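PDB 6KXD: ketosynthase from Streptomyces sp. MSC090213JE08, which pairs with a second ketosynthase chain in the ishigamide ketosynthase/chain length factor of a highly reducing type II polyketide synthase, probably contributing to 3-oxoacyl-[acyl-carrier-protein] synthase activity. Local coordinates for residues N138-P141 with F142-D145; A184-Y187 with A188-L191; R258-D262 with D263-A267; A330-A333 with S334-A338. All coordinates share one frame; numbering follows the deposited sequence.

Interaction 1: N138-P141 with F142-D145; sequences NARP and FYVD
The turn that follows helix 125-137 folds Asn138 and Arg140 back onto Phe142 and Tyr143, and Asn138, the first residue to leave the helix, fastens it. Its ND2 gives a short, nearly straight bond to Tyr143 O (2.6 Å, 176°), arriving close to the line of the carbonyl, with the oxygen in the plane of the Asn138 amide. Inside the turn Tyr143 N bonds Arg140 O at 3.2 Å. Arg140 carries most of the side-chain packing. Its CB sits squarely over the face of the Tyr143 ring, 3.6 Å from the centroid, a CH-pi contact. A bend at chi3 (66°) then carries the guanidinium round to Phe142, whose edge atom CE1 stands over the guanidinium face, 3.5 Å from Arg140 CZ, with the two planes almost perpendicular. Arg140 NH1 adds a weak bond to Tyr143 OH at 3.3 Å, whereas NE bonds Gly49 O of the partner ketosynthase chain. With an alanine here, the Phe142 edge and the Tyr143 hydroxyl would probably lose their guanidinium neighbour, and Gly49 O of the partner chain its donor. Lys209 of that chain makes a cation-pi contact with Phe142. The backbone closes as an inverse gamma turn centred on Tyr143, within a helix-terminating loop that meets the partner chain.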
loop_
_atom_site.group_PDB
_atom_site.type_symbol
_atom_site.label_atom_id
_atom_site.label_comp_id
_atom_site.label_asym_id
_atom_site.label_seq_id
_atom_site.Cartn_x
_atom_site.Cartn_y
_atom_site.Cartn_z
ATOM N N ASN B 138 -7.878 -15.674 24.967
ATOM C CA ASN B 138 -9.087 -15.201 25.636
ATOM C C ASN B 138 -10.178 -16.271 25.511
ATOM O O ASN B 138 -9.926 -17.348 25.013
ATOM C CB ASN B 138 -9.528 -13.834 25.110
ATOM C CG ASN B 138 -8.753 -12.700 25.742
ATOM O OD1 ASN B 138 -7.993 -12.933 26.681
ATOM N ND2 ASN B 138 -8.925 -11.490 25.217
ATOM N N ALA B 139 -11.383 -15.954 25.991
ATOM C CA ALA B 139 -12.434 -16.936 26.208
ATOM C C ALA B 139 -12.896 -17.504 24.873
ATOM O O ALA B 139 -13.107 -18.711 24.746
ATOM C CB ALA B 139 -13.596 -16.315 26.949
ATOM N N ARG B 140 -13.128 -16.595 23.926
ATOM C CA ARG B 140 -13.466 -16.942 22.597
ATOM C C ARG B 140 -12.485 -16.223 21.671
ATOM O O ARG B 140 -11.819 -15.274 22.094
ATOM C CB ARG B 140 -14.953 -16.668 22.392
ATOM C CG ARG B 140 -15.815 -17.652 23.180
ATOM C CD ARG B 140 -17.295 -17.555 22.919
ATOM N NE ARG B 140 -17.686 -17.917 21.566
ATOM C CZ ARG B 140 -18.753 -17.424 20.953
ATOM N NH1 ARG B 140 -19.493 -16.504 21.550
ATOM N NH2 ARG B 140 -19.082 -17.840 19.747
ATOM N N PRO B 141 -12.308 -16.707 20.425
ATOM C CA PRO B 141 -11.228 -16.210 19.562
ATOM C C PRO B 141 -11.489 -14.848 18.887
ATOM O O PRO B 141 -10.688 -14.402 18.053
ATOM C CB PRO B 141 -11.117 -17.325 18.513
ATOM C CG PRO B 141 -12.524 -17.839 18.381
ATOM C CD PRO B 141 -13.078 -17.786 19.792
ATOM N N PHE B 142 -12.627 -14.225 19.192
ATOM C CA PHE B 142 -12.932 -12.883 18.712
ATOM C C PHE B 142 -13.155 -11.955 19.902
ATOM O O PHE B 142 -13.669 -10.848 19.718
ATOM C CB PHE B 142 -14.124 -12.939 17.769
ATOM C CG PHE B 142 -15.413 -13.387 18.401
ATOM C CD1 PHE B 142 -15.678 -14.735 18.585
ATOM C CD2 PHE B 142 -16.384 -12.463 18.751
ATOM C CE1 PHE B 142 -16.886 -15.150 19.122
ATOM C CE2 PHE B 142 -17.592 -12.878 19.289
ATOM C CZ PHE B 142 -17.839 -14.222 19.477
ATOM N N TYR B 143 -12.720 -12.417 21.082
ATOM C CA TYR B 143 -12.709 -11.650 22.333
ATOM C C TYR B 143 -11.387 -10.880 22.426
ATOM O O TYR B 143 -10.476 -11.168 23.194
ATOM C CB TYR B 143 -13.017 -12.550 23.533
ATOM C CG TYR B 143 -14.473 -12.979 23.610
ATOM C CD1 TYR B 143 -15.326 -12.846 22.510
ATOM C CD2 TYR B 143 -15.000 -13.569 24.760
ATOM C CE1 TYR B 143 -16.662 -13.232 22.554
ATOM C CE2 TYR B 143 -16.337 -13.980 24.818
ATOM C CZ TYR B 143 -17.167 -13.808 23.714
ATOM O OH TYR B 143 -18.482 -14.189 23.711
ATOM N N VAL B 144 -11.355 -9.816 21.628
ATOM C CA VAL B 144 -10.211 -8.956 21.487
ATOM C C VAL B 144 -10.555 -7.588 22.088
ATOM O O VAL B 144 -11.760 -7.271 22.295
ATOM C CB VAL B 144 -9.851 -8.825 19.994
ATOM C CG1 VAL B 144 -9.556 -10.175 19.368
ATOM C CG2 VAL B 144 -10.946 -8.123 19.210
ATOM N N ASP B 145 -9.506 -6.793 22.340
ATOM C CA ASP B 145 -9.636 -5.338 22.613
ATOM C C ASP B 145 -10.221 -4.662 21.367
ATOM O O ASP B 145 -9.516 -4.316 20.421
ATOM C CB ASP B 145 -8.296 -4.776 23.083
ATOM C CG ASP B 145 -8.345 -3.313 23.487
ATOM O OD1 ASP B 145 -9.336 -2.655 23.144
ATOM O OD2 ASP B 145 -7.374 -2.862 24.106
#

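Interaction 2: A184-Y187 with A188-L191; sequences ALNY and ARRL
Asn186 and Arg189, one turn apart on helix 180-193, make a buried side-chain contact where this helix faces the partner ketosynthase chain. Arg189 grips Asn186 side-on: Arg189 NE and NH2 both lie 2.8 Å from Asn186 OD1 and approach from the same face of the amide, while OD1 stays in the guanidinium plane. The bend of Arg189 at chi3 (78°) turns the guanidinium back along the helix to make this possible. The Arg190 guanidinium lies beside that of Arg189, and Asn186 ND2 sits over its face, offset toward the rim, 3.6 Å from Arg190 CZ. Asn186 ND2 also donates to a water at 2.9 Å. On a different side of the helix, Leu191 CD1 rests over the face of the Tyr187 ring, 3.9 Å from the centroid, as a CH-pi contact. Leu191 CD2 comes within 3.5 Å of Tyr187 OH, the hydroxyl that bonds Thr172. Beneath these side chains the backbone is regular helix. Glu162 of the partner chain makes a salt bridge with Arg190 and accepts a hydrogen bond from Asn186 ND2. The chemistry implies a charged interface: two adjacent arginines of one helix share Glu188 of the partner chain, and their mutual repulsion is probably offset by Glu188 and Glu162 together.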
loop_
_atom_site.group_PDB
_atom_site.type_symbol
_atom_site.label_atom_id
_atom_site.label_comp_id
_atom_site.label_asym_id
_atom_site.label_seq_id
_atom_site.Cartn_x
_atom_site.Cartn_y
_atom_site.Cartn_z
ATOM N N ALA B 184 6.947 5.822 -1.784
ATOM C CA ALA B 184 5.941 6.814 -1.474
ATOM C C ALA B 184 6.248 8.085 -2.277
ATOM O O ALA B 184 5.370 8.722 -2.801
ATOM C CB ALA B 184 5.919 7.125 -0.029
ATOM N N LEU B 185 7.532 8.462 -2.278
ATOM C CA LEU B 185 7.945 9.686 -2.914
ATOM C C LEU B 185 7.633 9.590 -4.402
ATOM O O LEU B 185 7.167 10.543 -5.027
ATOM C CB LEU B 185 9.432 9.899 -2.671
ATOM C CG LEU B 185 10.014 11.135 -3.323
ATOM C CD1 LEU B 185 9.250 12.380 -2.915
ATOM C CD2 LEU B 185 11.461 11.261 -2.932
ATOM N N ASN B 186 7.916 8.426 -4.993
ATOM C CA ASN B 186 7.713 8.271 -6.409
ATOM C C ASN B 186 6.216 8.259 -6.738
ATOM O O ASN B 186 5.736 8.806 -7.760
ATOM C CB ASN B 186 8.352 6.993 -6.929
ATOM C CG ASN B 186 8.647 7.129 -8.403
ATOM O OD1 ASN B 186 9.150 8.174 -8.821
ATOM N ND2 ASN B 186 8.394 6.070 -9.128
ATOM N N TYR B 187 5.442 7.634 -5.846
ATOM C CA TYR B 187 4.032 7.613 -5.982
ATOM C C TYR B 187 3.486 9.053 -6.012
ATOM O O TYR B 187 2.710 9.435 -6.913
ATOM C CB TYR B 187 3.470 6.758 -4.836
ATOM C CG TYR B 187 1.972 6.662 -4.811
ATOM C CD1 TYR B 187 1.306 5.660 -5.488
ATOM C CD2 TYR B 187 1.220 7.578 -4.122
ATOM C CE1 TYR B 187 -0.066 5.546 -5.440
ATOM C CE2 TYR B 187 -0.157 7.495 -4.097
ATOM C CZ TYR B 187 -0.813 6.497 -4.785
ATOM O OH TYR B 187 -2.194 6.384 -4.747
ATOM N N ALA B 188 3.873 9.827 -5.025
ATOM C CA ALA B 188 3.440 11.259 -4.919
ATOM C C ALA B 188 3.841 12.013 -6.193
ATOM O O ALA B 188 3.036 12.746 -6.769
ATOM C CB ALA B 188 4.070 11.866 -3.730
ATOM N N ARG B 189 5.087 11.826 -6.605
ATOM C CA ARG B 189 5.633 12.470 -7.759
ATOM C C ARG B 189 4.743 12.169 -8.957
ATOM O O ARG B 189 4.387 13.069 -9.700
ATOM C CB ARG B 189 7.081 12.028 -8.015
ATOM C CG ARG B 189 7.627 12.567 -9.326
ATOM C CD ARG B 189 9.059 12.117 -9.510
ATOM N NE ARG B 189 9.122 10.726 -9.965
ATOM C CZ ARG B 189 8.834 10.323 -11.195
ATOM N NH1 ARG B 189 8.635 11.219 -12.149
ATOM N NH2 ARG B 189 8.734 9.029 -11.472
ATOM N N ARG B 190 4.402 10.894 -9.157
ATOM C CA ARG B 190 3.594 10.505 -10.292
ATOM C C ARG B 190 2.179 11.072 -10.211
ATOM O O ARG B 190 1.702 11.670 -11.151
ATOM C CB ARG B 190 3.517 8.995 -10.384
ATOM C CG ARG B 190 4.828 8.405 -10.836
ATOM C CD ARG B 190 4.584 7.431 -11.920
ATOM N NE ARG B 190 5.866 7.010 -12.440
ATOM C CZ ARG B 190 6.460 5.857 -12.179
ATOM N NH1 ARG B 190 5.888 4.941 -11.397
ATOM N NH2 ARG B 190 7.652 5.651 -12.723
ATOM N N LEU B 191 1.518 10.925 -9.059
ATOM C CA LEU B 191 0.153 11.447 -8.913
ATOM C C LEU B 191 0.113 12.964 -9.086
ATOM O O LEU B 191 -0.852 13.474 -9.689
ATOM C CB LEU B 191 -0.477 11.013 -7.587
ATOM C CG LEU B 191 -1.287 9.725 -7.740
ATOM C CD1 LEU B 191 -0.396 8.522 -8.070
ATOM C CD2 LEU B 191 -2.124 9.440 -6.503
HETATM O O HOH W 1 10.443 6.208 -11.175
#

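Interaction 3: R258-D262 with D263-A267; sequences RVDID and DDPGA
Asp260 holds the tight part of this connection, its carboxylate drawn in against the backbone of Asp264 and Pro265. Asp260 OD1 accepts from Asp264 N at 2.7 Å through its syn lone pair. Asp260 OD2 presses on the proline, 3.1 Å from Pro265 N, which has no hydrogen to give, and 3.4 Å from Pro265 CD. With chi1 at 178° the carboxylate swings away from its own amide nitrogen and reaches across the chain reversal. Spanning the same reversal, Asp263 N makes a weak bond to Asp260 O at 3.4 Å, closing a type I turn. The outer side is looser. Asp262 and Asp263 are exposed, and Asp262 turns its carboxylate outward to a salt bridge with Arg157 of the partner ketosynthase chain. Asp263, at left-handed backbone angles, points its side chain off the turn, leaving Asp263 OD1 4.6 Å from Asp260 OD2. This like-charge pairing is probably eased by solvent and by the amino end of the helix just beyond. There Asp264 is the N-cap, Asp264 OD1 accepting a weak bond from Ala267 N at 3.3 Å. The arrangement is that of a strand-to-helix connection: an inverse gamma turn at Asp260 runs into a type I turn, followed by an N-capped helix with proline in its first turn.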
loop_
_atom_site.group_PDB
_atom_site.type_symbol
_atom_site.label_atom_id
_atom_site.label_comp_id
_atom_site.label_asym_id
_atom_site.label_seq_id
_atom_site.Cartn_x
_atom_site.Cartn_y
_atom_site.Cartn_z
ATOM N N ARG B 258 14.427 -0.965 -8.462
ATOM C CA ARG B 258 14.681 -2.229 -9.061
ATOM C C ARG B 258 14.331 -3.318 -8.052
ATOM O O ARG B 258 14.208 -3.042 -6.860
ATOM C CB ARG B 258 16.161 -2.325 -9.423
ATOM C CG ARG B 258 16.525 -1.556 -10.681
ATOM C CD ARG B 258 17.965 -1.863 -11.004
ATOM N NE ARG B 258 18.246 -3.237 -11.341
ATOM C CZ ARG B 258 18.268 -3.710 -12.584
ATOM N NH1 ARG B 258 17.704 -3.020 -13.556
ATOM N NH2 ARG B 258 18.852 -4.869 -12.841
ATOM N N VAL B 259 14.167 -4.537 -8.553
ATOM C CA VAL B 259 14.082 -5.648 -7.697
ATOM C C VAL B 259 15.322 -6.497 -7.929
ATOM O O VAL B 259 15.676 -6.746 -9.078
ATOM C CB VAL B 259 12.778 -6.444 -7.884
ATOM C CG1 VAL B 259 12.770 -7.709 -7.012
ATOM C CG2 VAL B 259 11.548 -5.588 -7.629
ATOM N N ASP B 260 15.944 -6.897 -6.827
ATOM C CA ASP B 260 17.175 -7.659 -6.821
ATOM C C ASP B 260 16.838 -9.147 -6.988
ATOM O O ASP B 260 17.012 -9.913 -6.061
ATOM C CB ASP B 260 17.949 -7.428 -5.531
ATOM C CG ASP B 260 19.238 -8.233 -5.417
ATOM O OD1 ASP B 260 19.739 -8.724 -6.471
ATOM O OD2 ASP B 260 19.725 -8.380 -4.288
ATOM N N ILE B 261 16.423 -9.535 -8.188
ATOM C CA ILE B 261 15.914 -10.872 -8.443
ATOM C C ILE B 261 17.061 -11.892 -8.476
ATOM O O ILE B 261 16.829 -13.089 -8.314
ATOM C CB ILE B 261 15.098 -10.904 -9.740
ATOM C CG1 ILE B 261 15.951 -10.635 -10.983
ATOM C CG2 ILE B 261 13.931 -9.941 -9.644
ATOM C CD1 ILE B 261 15.183 -10.816 -12.253
ATOM N N ASP B 262 18.283 -11.432 -8.710
ATOM C CA ASP B 262 19.427 -12.352 -8.888
ATOM C C ASP B 262 20.263 -12.408 -7.619
ATOM O O ASP B 262 21.370 -12.884 -7.666
ATOM C CB ASP B 262 20.296 -11.942 -10.078
ATOM C CG ASP B 262 19.591 -12.173 -11.399
ATOM O OD1 ASP B 262 18.762 -13.115 -11.469
ATOM O OD2 ASP B 262 19.844 -11.392 -12.323
ATOM N N ASP B 263 19.752 -11.840 -6.521
ATOM C CA ASP B 263 20.443 -11.896 -5.251
ATOM C C ASP B 263 21.865 -11.336 -5.417
ATOM O O ASP B 263 22.849 -11.914 -4.931
ATOM C CB ASP B 263 20.452 -13.332 -4.711
ATOM C CG ASP B 263 20.948 -13.462 -3.281
ATOM O OD1 ASP B 263 21.080 -12.430 -2.598
ATOM O OD2 ASP B 263 21.182 -14.603 -2.858
ATOM N N ASP B 264 21.961 -10.208 -6.122
ATOM C CA ASP B 264 23.218 -9.450 -6.240
ATOM C C ASP B 264 22.909 -7.992 -5.879
ATOM O O ASP B 264 22.688 -7.167 -6.763
ATOM C CB ASP B 264 23.824 -9.627 -7.632
ATOM C CG ASP B 264 25.235 -9.068 -7.735
ATOM O OD1 ASP B 264 25.670 -8.341 -6.809
ATOM O OD2 ASP B 264 25.889 -9.355 -8.731
ATOM N N PRO B 265 22.704 -7.699 -4.580
ATOM C CA PRO B 265 22.199 -6.397 -4.153
ATOM C C PRO B 265 23.175 -5.280 -4.554
ATOM O O PRO B 265 22.778 -4.154 -4.825
ATOM C CB PRO B 265 22.078 -6.530 -2.627
ATOM C CG PRO B 265 23.056 -7.634 -2.251
ATOM C CD PRO B 265 23.002 -8.573 -3.431
ATOM N N GLY B 266 24.462 -5.600 -4.591
ATOM C CA GLY B 266 25.445 -4.626 -5.066
ATOM C C GLY B 266 25.167 -4.174 -6.492
ATOM O O GLY B 266 25.189 -2.994 -6.800
ATOM N N ALA B 267 24.988 -5.149 -7.371
ATOM C CA ALA B 267 24.723 -4.962 -8.777
ATOM C C ALA B 267 23.388 -4.247 -8.963
ATOM O O ALA B 267 23.267 -3.402 -9.800
ATOM C CB ALA B 267 24.715 -6.281 -9.498
#

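Interaction 4: A330-A333 with S334-A338; sequences AASA and SFQIA
Ser332 OG donates to Gln336 OE1 at 2.6 Å, a short side-chain bond spanning one turn of helix. The hydroxyl approaches tilted some 22° from the carbonyl plane of the amide. Ser332 turns OG away from its amide nitrogen (chi1 -173°), which aims it along the helix at the glutamine, whose chain runs back extended beyond CG. Gln336 OE1 also comes within 3.1 Å of Ser332 O, two acceptors near one another, and the OG bond gives this oxygen a donor. On another side of the helix, Ala331 CB lies over the face of the Phe335 ring, shifted toward its rim and 3.9 Å from the centroid. Backbone bonds set the spacing of both pairs: Phe335 N to Ala331 O and Gln336 N to Ser332 O are each 2.9 Å, and Ile337 N follows to Ala333 O at 3.0 Å.

Further out, Gln336 NE2 is held by the carbonyls of Val291 and Cys358, which fixes the amide with its oxygen toward Ser332. A leucine in its place would probably leave both carbonyls without this donor and the buried serine hydroxyl without its acceptor. Ser334 OG bonds Ser204, and the Phe335 ring meets that of Phe38. Ala333 and Ile337 pack on Leu182 of helix 180-193, while Ile22 of strand 20-29 and Phe236 of strand 229-240 also meet Ile337. The helix thus lies near the centre of the chain, in the position of a buried central helix of the thiolase fold, between helix 180-193 and the surrounding strands.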
loop_
_atom_site.group_PDB
_atom_site.type_symbol
_atom_site.label_atom_id
_atom_site.label_comp_id
_atom_site.label_asym_id
_atom_site.label_seq_id
_atom_site.Cartn_x
_atom_site.Cartn_y
_atom_site.Cartn_z
ATOM N N ALA B 330 10.866 1.018 7.857
ATOM C CA ALA B 330 10.196 1.810 6.847
ATOM C C ALA B 330 10.602 3.283 6.938
ATOM O O ALA B 330 10.419 4.004 5.951
ATOM C CB ALA B 330 8.693 1.660 6.924
ATOM N N ALA B 331 11.009 3.739 8.122
ATOM C CA ALA B 331 11.353 5.127 8.277
ATOM C C ALA B 331 12.648 5.421 7.508
ATOM O O ALA B 331 12.908 6.570 7.193
ATOM C CB ALA B 331 11.477 5.515 9.730
ATOM N N SER B 332 13.438 4.371 7.248
ATOM C CA SER B 332 14.783 4.551 6.724
ATOM C C SER B 332 14.879 5.643 5.654
ATOM O O SER B 332 15.653 6.542 5.859
ATOM C CB SER B 332 15.369 3.248 6.253
ATOM O OG SER B 332 16.703 3.500 5.915
ATOM N N ALA B 333 14.215 5.511 4.490
ATOM C CA ALA B 333 14.540 6.393 3.370
ATOM C C ALA B 333 14.113 7.818 3.696
ATOM O O ALA B 333 14.713 8.741 3.227
ATOM C CB ALA B 333 13.943 5.937 2.057
ATOM N N SER B 334 13.057 7.969 4.511
ATOM C CA SER B 334 12.631 9.292 4.890
ATOM C C SER B 334 13.675 9.942 5.809
ATOM O O SER B 334 13.979 11.126 5.680
ATOM C CB SER B 334 11.245 9.226 5.522
ATOM O OG SER B 334 10.323 8.768 4.581
ATOM N N PHE B 335 14.221 9.172 6.742
ATOM C CA PHE B 335 15.287 9.657 7.603
ATOM C C PHE B 335 16.505 9.980 6.747
ATOM O O PHE B 335 17.133 11.001 6.968
ATOM C CB PHE B 335 15.636 8.675 8.689
ATOM C CG PHE B 335 14.638 8.571 9.801
ATOM C CD1 PHE B 335 13.620 9.501 9.929
ATOM C CD2 PHE B 335 14.747 7.576 10.730
ATOM C CE1 PHE B 335 12.713 9.409 10.970
ATOM C CE2 PHE B 335 13.834 7.476 11.763
ATOM C CZ PHE B 335 12.853 8.422 11.897
ATOM N N GLN B 336 16.704 9.219 5.665
ATOM C CA GLN B 336 17.860 9.474 4.800
ATOM C C GLN B 336 17.741 10.818 4.068
ATOM O O GLN B 336 18.698 11.608 4.051
ATOM C CB GLN B 336 18.061 8.324 3.824
ATOM C CG GLN B 336 18.533 7.092 4.552
ATOM C CD GLN B 336 18.357 5.889 3.677
ATOM O OE1 GLN B 336 17.600 4.988 3.968
ATOM N NE2 GLN B 336 19.066 5.887 2.577
ATOM N N ILE B 337 16.564 11.061 3.497
ATOM C CA ILE B 337 16.257 12.278 2.837
ATOM C C ILE B 337 16.325 13.413 3.863
ATOM O O ILE B 337 16.943 14.409 3.615
ATOM C CB ILE B 337 14.909 12.199 2.117
ATOM C CG1 ILE B 337 14.955 11.214 0.942
ATOM C CG2 ILE B 337 14.523 13.587 1.670
ATOM C CD1 ILE B 337 13.625 10.937 0.325
ATOM N N ALA B 338 15.702 13.249 5.023
ATOM C CA ALA B 338 15.772 14.258 6.094
ATOM C C ALA B 338 17.219 14.544 6.528
ATOM O O ALA B 338 17.543 15.718 6.776
ATOM C CB ALA B 338 14.935 13.871 7.266
#

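In the fold
From the N terminus the four contacts come in series, each a local one closed before the next opens, so none nest or cross. Interaction 1 closes a tight turn in the loop between helices 125-137 and 149-152 and lies far out, its centre about 34 Å from that of the chain. Interaction 2 spans two turns of helix 180-193, and interaction 3 joins strand 250-259 to helix 265-280. Interaction 4 lies in the first part of helix 332-344, at the core. Interactions 2 and 4 touch directly, Leu185 CD2 packing on Ile337 CD1 at 3.9 Å, which ties the two central helices together. Interactions 1, 2 and 3 each meet the partner ketosynthase chain, while interaction 4 is internal.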